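Local structure of putative secreted endoglycosylceramidase (Rhodococcus hoagii, 6JYZ) at residues A45-L50 with D80-N85; G328-F333 with G357-W362. The protein is an endogalactosylceramidase of glycoside hydrolase family 5 that probably hydrolyses the O-glycosidic bond between sugar and ceramide in galactosylceramide-type glycolipids. All blocks are in the same frame, centred on the assembly; numbering follows the deposited sequence.

Contact 1 of 2, residues A45-L50 with D80-N85; sequences ANVNGL and DVVRLN
N46 and R83 run side by side from neighbouring parallel strands of the family 5 (β/α)8 barrel, and their contact centres on N46 OD1. Two donors grip that oxygen. R83 NH1 lies 2.8 Å from N46 OD1, the bond in the guanidinium plane but tilted from that of the N46 carbonyl. N85 ND2 comes to N46 OD1 at 3.0 Å in the carbonyl plane, on a lone pair, with the two amides nearly coplanar. R83 gets there on an extended chain, its CG anti to the backbone N (chi1 -177°), and its guanidinium stands 87° to the N46 amide. With an alanine here in place of N46 the amide oxygen is gone, and R83 NH1 and N85 ND2 would probably lose the acceptor that ties them together, leaving R83 NH1 to E329 and N85 ND2 to D123.

Underneath, R83 N binds A45 O, V47 N binds R83 O and N85 N binds V47 O, a parallel ladder pairing N46 with R83 and V47 with L84. On the other face V47 CG2 presses on V82 CG2 at 3.3 Å, tighter than usual for two methyls. Further out, R83 makes salt bridges to D218, E263 and E329, and N46 ND2 gives to G328 O and W359 O. One water donates to V47 O and N85 O, and accepts from L50 N at 2.8 Å.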
ATOM      1  N   ALA A  45       7.488   0.690   0.005  1.00 10.52           N
ATOM      2  CA  ALA A  45       6.995   0.127  -1.270  1.00 10.10           C
ATOM      3  C   ALA A  45       5.983  -0.989  -0.954  1.00  9.34           C
ATOM      4  O   ALA A  45       5.974  -1.604   0.118  1.00  9.64           O
ATOM      5  CB  ALA A  45       8.147  -0.469  -2.085  1.00 12.14           C
ATOM      6  N   ASN A  46       5.135  -1.222  -1.956  1.00  8.71           N
ATOM      7  CA  ASN A  46       4.294  -2.413  -2.043  1.00  9.45           C
ATOM      8  C   ASN A  46       5.146  -3.642  -2.424  1.00  9.61           C
ATOM      9  O   ASN A  46       5.976  -3.583  -3.342  1.00 10.46           O
ATOM     10  CB  ASN A  46       3.211  -2.216  -3.104  1.00  9.00           C
ATOM     11  CG  ASN A  46       2.114  -1.304  -2.612  1.00  8.76           C
ATOM     12  OD1 ASN A  46       1.118  -1.807  -2.055  1.00  9.23           O
ATOM     13  ND2 ASN A  46       2.252   0.007  -2.747  1.00  9.41           N
ATOM     14  N   VAL A  47       4.864  -4.743  -1.722  1.00  9.67           N
ATOM     15  CA  VAL A  47       5.585  -6.009  -1.937  1.00  9.92           C
ATOM     16  C   VAL A  47       4.544  -7.125  -2.093  1.00  8.78           C
ATOM     17  O   VAL A  47       3.810  -7.378  -1.126  1.00 10.07           O
ATOM     18  CB  VAL A  47       6.502  -6.268  -0.727  1.00 12.14           C
ATOM     19  CG1 VAL A  47       7.092  -7.676  -0.781  1.00 14.02           C
ATOM     20  CG2 VAL A  47       7.638  -5.202  -0.697  1.00 12.51           C
ATOM     21  N   ASN A  48       4.504  -7.736  -3.260  1.00  9.20           N
ATOM     22  CA  ASN A  48       3.460  -8.701  -3.584  1.00 10.03           C
ATOM     23  C   ASN A  48       3.946 -10.150  -3.561  1.00  9.80           C
ATOM     24  O   ASN A  48       3.193 -11.008  -4.009  1.00 10.12           O
ATOM     25  CB  ASN A  48       2.819  -8.367  -4.917  1.00 10.21           C
ATOM     26  CG  ASN A  48       3.704  -8.695  -6.076  1.00 10.57           C
ATOM     27  OD1 ASN A  48       4.885  -9.015  -5.889  1.00 12.10           O
ATOM     28  ND2 ASN A  48       3.158  -8.666  -7.299  1.00 12.17           N
ATOM     29  N   GLY A  49       5.129 -10.440  -3.004  1.00 10.08           N
ATOM     30  CA  GLY A  49       5.647 -11.809  -3.109  1.00 10.65           C
ATOM     31  C   GLY A  49       4.779 -12.853  -2.438  1.00 10.79           C
ATOM     32  O   GLY A  49       4.929 -14.033  -2.820  1.00 12.17           O
ATOM     33  N   LEU A  50       3.917 -12.509  -1.499  1.00 10.29           N
ATOM     34  CA  LEU A  50       3.031 -13.494  -0.881  1.00 10.66           C
ATOM     35  C   LEU A  50       1.634 -13.475  -1.499  1.00 10.80           C
ATOM     36  O   LEU A  50       0.773 -14.249  -1.081  1.00 11.55           O
ATOM     37  CB  LEU A  50       2.888 -13.218   0.613  1.00 11.83           C
ATOM     38  CG  LEU A  50       4.215 -13.178   1.361  1.00 12.07           C
ATOM     39  CD1 LEU A  50       3.900 -13.026   2.831  1.00 14.74           C
ATOM     40  CD2 LEU A  50       5.035 -14.460   1.125  1.00 14.54           C
ATOM     41  N   ASP A  80      11.154   2.548   5.428  1.00  9.19           N
ATOM     42  CA  ASP A  80      10.824   2.106   6.767  1.00  9.69           C
ATOM     43  C   ASP A  80       9.406   1.513   6.879  1.00  9.43           C
ATOM     44  O   ASP A  80       8.965   1.265   7.983  1.00  9.63           O
ATOM     45  CB  ASP A  80      10.984   3.210   7.825  1.00  9.72           C
ATOM     46  CG  ASP A  80      10.002   4.331   7.650  1.00 10.43           C
ATOM     47  OD1 ASP A  80       9.193   4.296   6.697  1.00 10.29           O
ATOM     48  OD2 ASP A  80      10.034   5.265   8.531  1.00 11.07           O
ATOM     49  N   VAL A  81       8.801   1.214   5.728  1.00  9.07           N
ATOM     50  CA  VAL A  81       7.513   0.507   5.751  1.00  9.32           C
ATOM     51  C   VAL A  81       7.448  -0.315   4.476  1.00  9.10           C
ATOM     52  O   VAL A  81       8.030  -0.013   3.452  1.00 10.25           O
ATOM     53  CB  VAL A  81       6.320   1.504   5.826  1.00  8.89           C
ATOM     54  CG1 VAL A  81       6.095   2.257   4.516  1.00 10.21           C
ATOM     55  CG2 VAL A  81       5.034   0.814   6.261  1.00 10.79           C
ATOM     56  N   VAL A  82       6.657  -1.379   4.584  1.00  9.15           N
ATOM     57  CA  VAL A  82       6.253  -2.175   3.426  1.00  9.76           C
ATOM     58  C   VAL A  82       4.733  -2.361   3.491  1.00  9.01           C
ATOM     59  O   VAL A  82       4.170  -2.566   4.566  1.00  9.54           O
ATOM     60  CB  VAL A  82       6.940  -3.543   3.437  1.00 10.55           C
ATOM     61  CG1 VAL A  82       6.712  -4.296   4.709  1.00 14.11           C
ATOM     62  CG2 VAL A  82       6.470  -4.428   2.310  1.00 13.93           C
ATOM     63  N   ARG A  83       4.095  -2.213   2.343  1.00  9.30           N
ATOM     64  CA  ARG A  83       2.690  -2.612   2.195  1.00  8.37           C
ATOM     65  C   ARG A  83       2.728  -4.019   1.601  1.00  8.55           C
ATOM     66  O   ARG A  83       3.041  -4.220   0.442  1.00  8.98           O
ATOM     67  CB  ARG A  83       1.928  -1.582   1.355  1.00  8.60           C
ATOM     68  CG  ARG A  83       0.426  -1.947   1.265  1.00  8.74           C
ATOM     69  CD  ARG A  83      -0.328  -0.767   0.677  1.00  9.21           C
ATOM     70  NE  ARG A  83      -1.752  -1.027   0.454  1.00  8.78           N
ATOM     71  CZ  ARG A  83      -2.334  -1.175  -0.736  1.00  8.50           C
ATOM     72  NH1 ARG A  83      -1.645  -1.344  -1.863  1.00  8.99           N
ATOM     73  NH2 ARG A  83      -3.685  -1.147  -0.756  1.00  9.17           N
ATOM     74  N   LEU A  84       2.458  -4.985   2.490  1.00  8.81           N
ATOM     75  CA  LEU A  84       2.582  -6.400   2.139  1.00  9.20           C
ATOM     76  C   LEU A  84       1.246  -6.876   1.565  1.00  8.56           C
ATOM     77  O   LEU A  84       0.240  -6.915   2.294  1.00  9.50           O
ATOM     78  CB  LEU A  84       3.003  -7.160   3.405  1.00 10.22           C
ATOM     79  CG  LEU A  84       3.396  -8.607   3.129  1.00 10.40           C
ATOM     80  CD1 LEU A  84       4.745  -8.716   2.402  1.00 11.67           C
ATOM     81  CD2 LEU A  84       3.465  -9.337   4.452  1.00 13.07           C
ATOM     82  N   ASN A  85       1.249  -7.145   0.271  1.00  8.35           N
ATOM     83  CA  ASN A  85      -0.012  -7.467  -0.417  1.00  9.00           C
ATOM     84  C   ASN A  85      -0.300  -8.956  -0.214  1.00  9.26           C
ATOM     85  O   ASN A  85       0.362  -9.794  -0.857  1.00 10.62           O
ATOM     86  CB  ASN A  85       0.147  -7.140  -1.908  1.00  9.37           C
ATOM     87  CG  ASN A  85       0.803  -5.806  -2.225  1.00 10.18           C
ATOM     88  OD1 ASN A  85       1.759  -5.797  -3.029  1.00 12.30           O
ATOM     89  ND2 ASN A  85       0.316  -4.699  -1.682  1.00 10.16           N
TER
HETATM   90  O   HOH W   1       9.327  -1.231   1.392  1.00 18.28           O
HETATM   91  O   HOH W   2       3.089 -10.077  -0.448  1.00 10.49           O

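Contact 2 of 2, residues G328-F333 with G357-W362; sequences GEWGWF and GAWWSW
W359 turns its edge to a face of W330 in a T-shaped pair, the six-membered rings 4.9 Å apart between centroids with planes at 87°. W359 CE3 and CZ3 do the touching, and W359 CZ3 comes to 3.5 Å from W330 CZ3. At the edge of W330, in its plane, lie A358 N and the water bound to W330 NE1. W330 can lie across the 357-362 segment because its CG sits between the backbone N and carbonyl carbon (chi1 69°), which also brings W359 CA over its five-membered ring. G331 CA covers a face of W359, 3.9 Å from the centroid of the six-membered ring. The backbone angles of G331 suit a residue without a side chain, and a CB there would come too close to W360 O.

W360 has S361 CB over one face and F333 CE1 at its edge, beside CD1. E329 runs alongside W360 with its carboxylate turned 34° from the ring, E329 CD lying 3.6 Å from W360 CE3; E329 OE1 bonds Y294 OH. The W360–S361 peptide is cis, consistent with the cis peptide that follows the tryptophan of the eighth barrel strand in many clan GH-A enzymes.

Between the backbones, W360 N gives a straight bond of 2.8 Å to W330 O, whereas W330 N to A358 O is weak. The pairing therefore probably relies in good part on aromatic packing, while three indole N-H groups find acceptors: W330 NE1 a water that in turn bonds G357 O weakly, W359 NE1 the side chain of N383, and W332 NE1 the carbonyl of Q296.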
ATOM      1  N   GLY A 328      -1.461   4.412   0.172  1.00  9.41           N
ATOM      2  CA  GLY A 328      -0.971   3.045   0.074  1.00  9.65           C
ATOM      3  C   GLY A 328      -0.419   2.698  -1.292  1.00  9.00           C
ATOM      4  O   GLY A 328       0.259   1.652  -1.393  1.00  9.16           O
ATOM      5  N   GLU A 329      -0.715   3.481  -2.334  1.00  9.46           N
ATOM      6  CA  GLU A 329      -0.123   3.243  -3.637  1.00  9.61           C
ATOM      7  C   GLU A 329      -0.042   4.544  -4.357  1.00  9.48           C
ATOM      8  O   GLU A 329      -0.922   5.386  -4.322  1.00  9.99           O
ATOM      9  CB  GLU A 329      -0.986   2.408  -4.580  1.00 10.74           C
ATOM     10  CG  GLU A 329      -1.216   0.993  -4.138  1.00 11.90           C
ATOM     11  CD  GLU A 329      -1.980   0.152  -5.160  1.00 11.17           C
ATOM     12  OE1 GLU A 329      -2.126   0.542  -6.351  1.00 12.43           O
ATOM     13  OE2 GLU A 329      -2.462  -0.878  -4.695  1.00 11.14           O
ATOM     14  N   TRP A 330       1.108   4.670  -5.063  1.00  9.74           N
ATOM     15  CA  TRP A 330       1.370   5.757  -6.013  1.00  9.13           C
ATOM     16  C   TRP A 330       2.501   5.261  -6.867  1.00  9.62           C
ATOM     17  O   TRP A 330       3.236   4.329  -6.510  1.00 10.76           O
ATOM     18  CB  TRP A 330       1.722   7.043  -5.271  1.00  9.90           C
ATOM     19  CG  TRP A 330       3.041   7.007  -4.560  1.00  9.37           C
ATOM     20  CD1 TRP A 330       3.287   6.545  -3.279  1.00 10.73           C
ATOM     21  CD2 TRP A 330       4.279   7.574  -5.050  1.00 10.33           C
ATOM     22  NE1 TRP A 330       4.611   6.753  -2.944  1.00 10.52           N
ATOM     23  CE2 TRP A 330       5.225   7.381  -4.006  1.00 10.16           C
ATOM     24  CE3 TRP A 330       4.654   8.174  -6.253  1.00  9.98           C
ATOM     25  CZ2 TRP A 330       6.524   7.877  -4.112  1.00 10.15           C
ATOM     26  CZ3 TRP A 330       5.929   8.707  -6.343  1.00 10.39           C
ATOM     27  CH2 TRP A 330       6.841   8.551  -5.286  1.00 10.68           C
ATOM     28  N   GLY A 331       2.657   5.838  -8.054  1.00  9.95           N
ATOM     29  CA  GLY A 331       3.800   5.419  -8.874  1.00 11.30           C
ATOM     30  C   GLY A 331       3.612   5.879 -10.303  1.00 10.77           C
ATOM     31  O   GLY A 331       2.511   6.240 -10.719  1.00 11.30           O
ATOM     32  N   TRP A 332       4.748   5.881 -11.015  1.00 10.55           N
ATOM     33  CA  TRP A 332       4.790   6.149 -12.460  1.00 10.51           C
ATOM     34  C   TRP A 332       5.349   4.925 -13.141  1.00 10.92           C
ATOM     35  O   TRP A 332       6.179   4.205 -12.580  1.00 11.89           O
ATOM     36  CB  TRP A 332       5.621   7.415 -12.789  1.00 11.11           C
ATOM     37  CG  TRP A 332       4.729   8.626 -12.726  1.00 10.70           C
ATOM     38  CD1 TRP A 332       4.149   9.259 -13.800  1.00 11.50           C
ATOM     39  CD2 TRP A 332       4.258   9.345 -11.561  1.00 10.35           C
ATOM     40  NE1 TRP A 332       3.355  10.291 -13.364  1.00 11.07           N
ATOM     41  CE2 TRP A 332       3.397  10.360 -11.997  1.00  9.99           C
ATOM     42  CE3 TRP A 332       4.466   9.260 -10.168  1.00 10.45           C
ATOM     43  CZ2 TRP A 332       2.714  11.239 -11.153  1.00 10.44           C
ATOM     44  CZ3 TRP A 332       3.836  10.151  -9.321  1.00 10.54           C
ATOM     45  CH2 TRP A 332       2.964  11.120  -9.797  1.00 10.36           C
ATOM     46  N   PHE A 333       4.869   4.681 -14.372  1.00 12.05           N
ATOM     47  CA  PHE A 333       5.042   3.370 -15.011  1.00 13.40           C
ATOM     48  C   PHE A 333       5.715   3.450 -16.386  1.00 15.60           C
ATOM     49  O   PHE A 333       5.893   2.392 -17.002  1.00 18.51           O
ATOM     50  CB  PHE A 333       3.671   2.664 -15.108  1.00 12.63           C
ATOM     51  CG  PHE A 333       3.024   2.568 -13.734  1.00 12.27           C
ATOM     52  CD1 PHE A 333       3.549   1.689 -12.797  1.00 12.33           C
ATOM     53  CD2 PHE A 333       1.948   3.410 -13.402  1.00 13.27           C
ATOM     54  CE1 PHE A 333       3.043   1.678 -11.490  1.00 13.64           C
ATOM     55  CE2 PHE A 333       1.403   3.326 -12.109  1.00 14.28           C
ATOM     56  CZ  PHE A 333       1.950   2.453 -11.184  1.00 13.18           C
ATOM     57  N   GLY A 357       3.719   6.988   2.529  1.00  9.96           N
ATOM     58  CA  GLY A 357       3.020   6.190   1.556  1.00  9.61           C
ATOM     59  C   GLY A 357       3.899   5.101   0.983  1.00  9.25           C
ATOM     60  O   GLY A 357       5.063   4.931   1.379  1.00 10.36           O
ATOM     61  N   ALA A 358       3.336   4.323   0.045  1.00  9.13           N
ATOM     62  CA  ALA A 358       4.029   3.159  -0.507  1.00  8.87           C
ATOM     63  C   ALA A 358       3.964   3.198  -2.020  1.00  9.10           C
ATOM     64  O   ALA A 358       2.871   3.176  -2.621  1.00 10.11           O
ATOM     65  CB  ALA A 358       3.435   1.850   0.054  1.00  9.78           C
ATOM     66  N   TRP A 359       5.158   3.180  -2.654  1.00  8.52           N
ATOM     67  CA  TRP A 359       5.267   3.106  -4.100  1.00  9.25           C
ATOM     68  C   TRP A 359       4.769   1.773  -4.616  1.00  8.88           C
ATOM     69  O   TRP A 359       5.039   0.729  -4.020  1.00  9.45           O
ATOM     70  CB  TRP A 359       6.763   3.282  -4.416  1.00  9.19           C
ATOM     71  CG  TRP A 359       7.170   3.017  -5.828  1.00  9.21           C
ATOM     72  CD1 TRP A 359       7.659   1.851  -6.331  1.00  9.95           C
ATOM     73  CD2 TRP A 359       7.275   4.004  -6.884  1.00  9.14           C
ATOM     74  NE1 TRP A 359       8.048   2.029  -7.660  1.00  9.82           N
ATOM     75  CE2 TRP A 359       7.840   3.322  -8.011  1.00  9.58           C
ATOM     76  CE3 TRP A 359       6.983   5.367  -6.995  1.00 10.27           C
ATOM     77  CZ2 TRP A 359       8.149   3.991  -9.209  1.00 10.41           C
ATOM     78  CZ3 TRP A 359       7.285   6.021  -8.190  1.00 10.23           C
ATOM     79  CH2 TRP A 359       7.861   5.336  -9.269  1.00 10.64           C
ATOM     80  N   TRP A 360       4.078   1.810  -5.758  1.00  9.37           N
ATOM     81  CA  TRP A 360       3.719   0.581  -6.500  1.00  9.85           C
ATOM     82  C   TRP A 360       4.780   0.462  -7.612  1.00  9.77           C
ATOM     83  O   TRP A 360       4.692   1.278  -8.541  1.00 10.63           O
ATOM     84  CB  TRP A 360       2.296   0.656  -7.077  1.00 11.16           C
ATOM     85  CG  TRP A 360       1.940  -0.666  -7.686  1.00 10.90           C
ATOM     86  CD1 TRP A 360       2.234  -1.110  -8.958  1.00 12.08           C
ATOM     87  CD2 TRP A 360       1.381  -1.797  -6.972  1.00 10.37           C
ATOM     88  NE1 TRP A 360       1.827  -2.420  -9.085  1.00 11.55           N
ATOM     89  CE2 TRP A 360       1.356  -2.869  -7.879  1.00 10.36           C
ATOM     90  CE3 TRP A 360       0.898  -1.969  -5.686  1.00 10.12           C
ATOM     91  CZ2 TRP A 360       0.848  -4.132  -7.512  1.00 10.70           C
ATOM     92  CZ3 TRP A 360       0.446  -3.224  -5.301  1.00 11.10           C
ATOM     93  CH2 TRP A 360       0.416  -4.271  -6.215  1.00 10.64           C
ATOM     94  N   SER A 361       5.710  -0.476  -7.573  1.00  9.57           N
ATOM     95  CA  SER A 361       5.842  -1.533  -6.571  1.00  9.96           C
ATOM     96  C   SER A 361       7.293  -1.985  -6.517  1.00 10.39           C
ATOM     97  O   SER A 361       8.120  -1.625  -7.378  1.00 10.79           O
ATOM     98  CB  SER A 361       4.944  -2.687  -6.898  1.00 10.80           C
ATOM     99  OG  SER A 361       5.394  -3.327  -8.069  1.00 12.07           O
ATOM    100  N   TRP A 362       7.597  -2.834  -5.541  1.00  9.86           N
ATOM    101  CA  TRP A 362       8.949  -3.367  -5.374  1.00 10.26           C
ATOM    102  C   TRP A 362       9.342  -4.227  -6.541  1.00 11.38           C
ATOM    103  O   TRP A 362      10.439  -4.026  -7.124  1.00 12.47           O
ATOM    104  CB  TRP A 362       8.993  -4.119  -4.053  1.00 10.80           C
ATOM    105  CG  TRP A 362      10.341  -4.710  -3.757  1.00 11.02           C
ATOM    106  CD1 TRP A 362      10.654  -6.024  -3.695  1.00 12.37           C
ATOM    107  CD2 TRP A 362      11.494  -3.956  -3.429  1.00 12.79           C
ATOM    108  NE1 TRP A 362      12.000  -6.143  -3.424  1.00 13.73           N
ATOM    109  CE2 TRP A 362      12.518  -4.898  -3.235  1.00 12.60           C
ATOM    110  CE3 TRP A 362      11.772  -2.587  -3.314  1.00 12.90           C
ATOM    111  CZ2 TRP A 362      13.840  -4.506  -2.960  1.00 15.95           C
ATOM    112  CZ3 TRP A 362      13.086  -2.185  -3.056  1.00 15.22           C
ATOM    113  CH2 TRP A 362      14.084  -3.155  -2.890  1.00 16.80           C
TER
HETATM  114  O   HOH W   3       6.380   6.572  -0.635  1.00 13.64           O

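In the fold
Contacts 1 and 2 lie in series along the chain, the first closing before the second opens, yet their centres are only about 10 Å apart. Each joins the two strands of a beta-alpha-beta unit: strands 38-47 and 81-86 around helix 68-75 in contact 1, strands 326-330 and 356-359 around helix 336-353 in contact 2. Strands 38-47 and 356-359 are themselves parallel neighbours, so the early and late ends of the barrel meet here and close the ring. At that seam the backbone of N46 probably bonds W359 O through its N and W362 N through its O. The polar cluster of contact 1 adjoins E329 and W360 across it, while W330, W332 and W359 pack against helix 399-405.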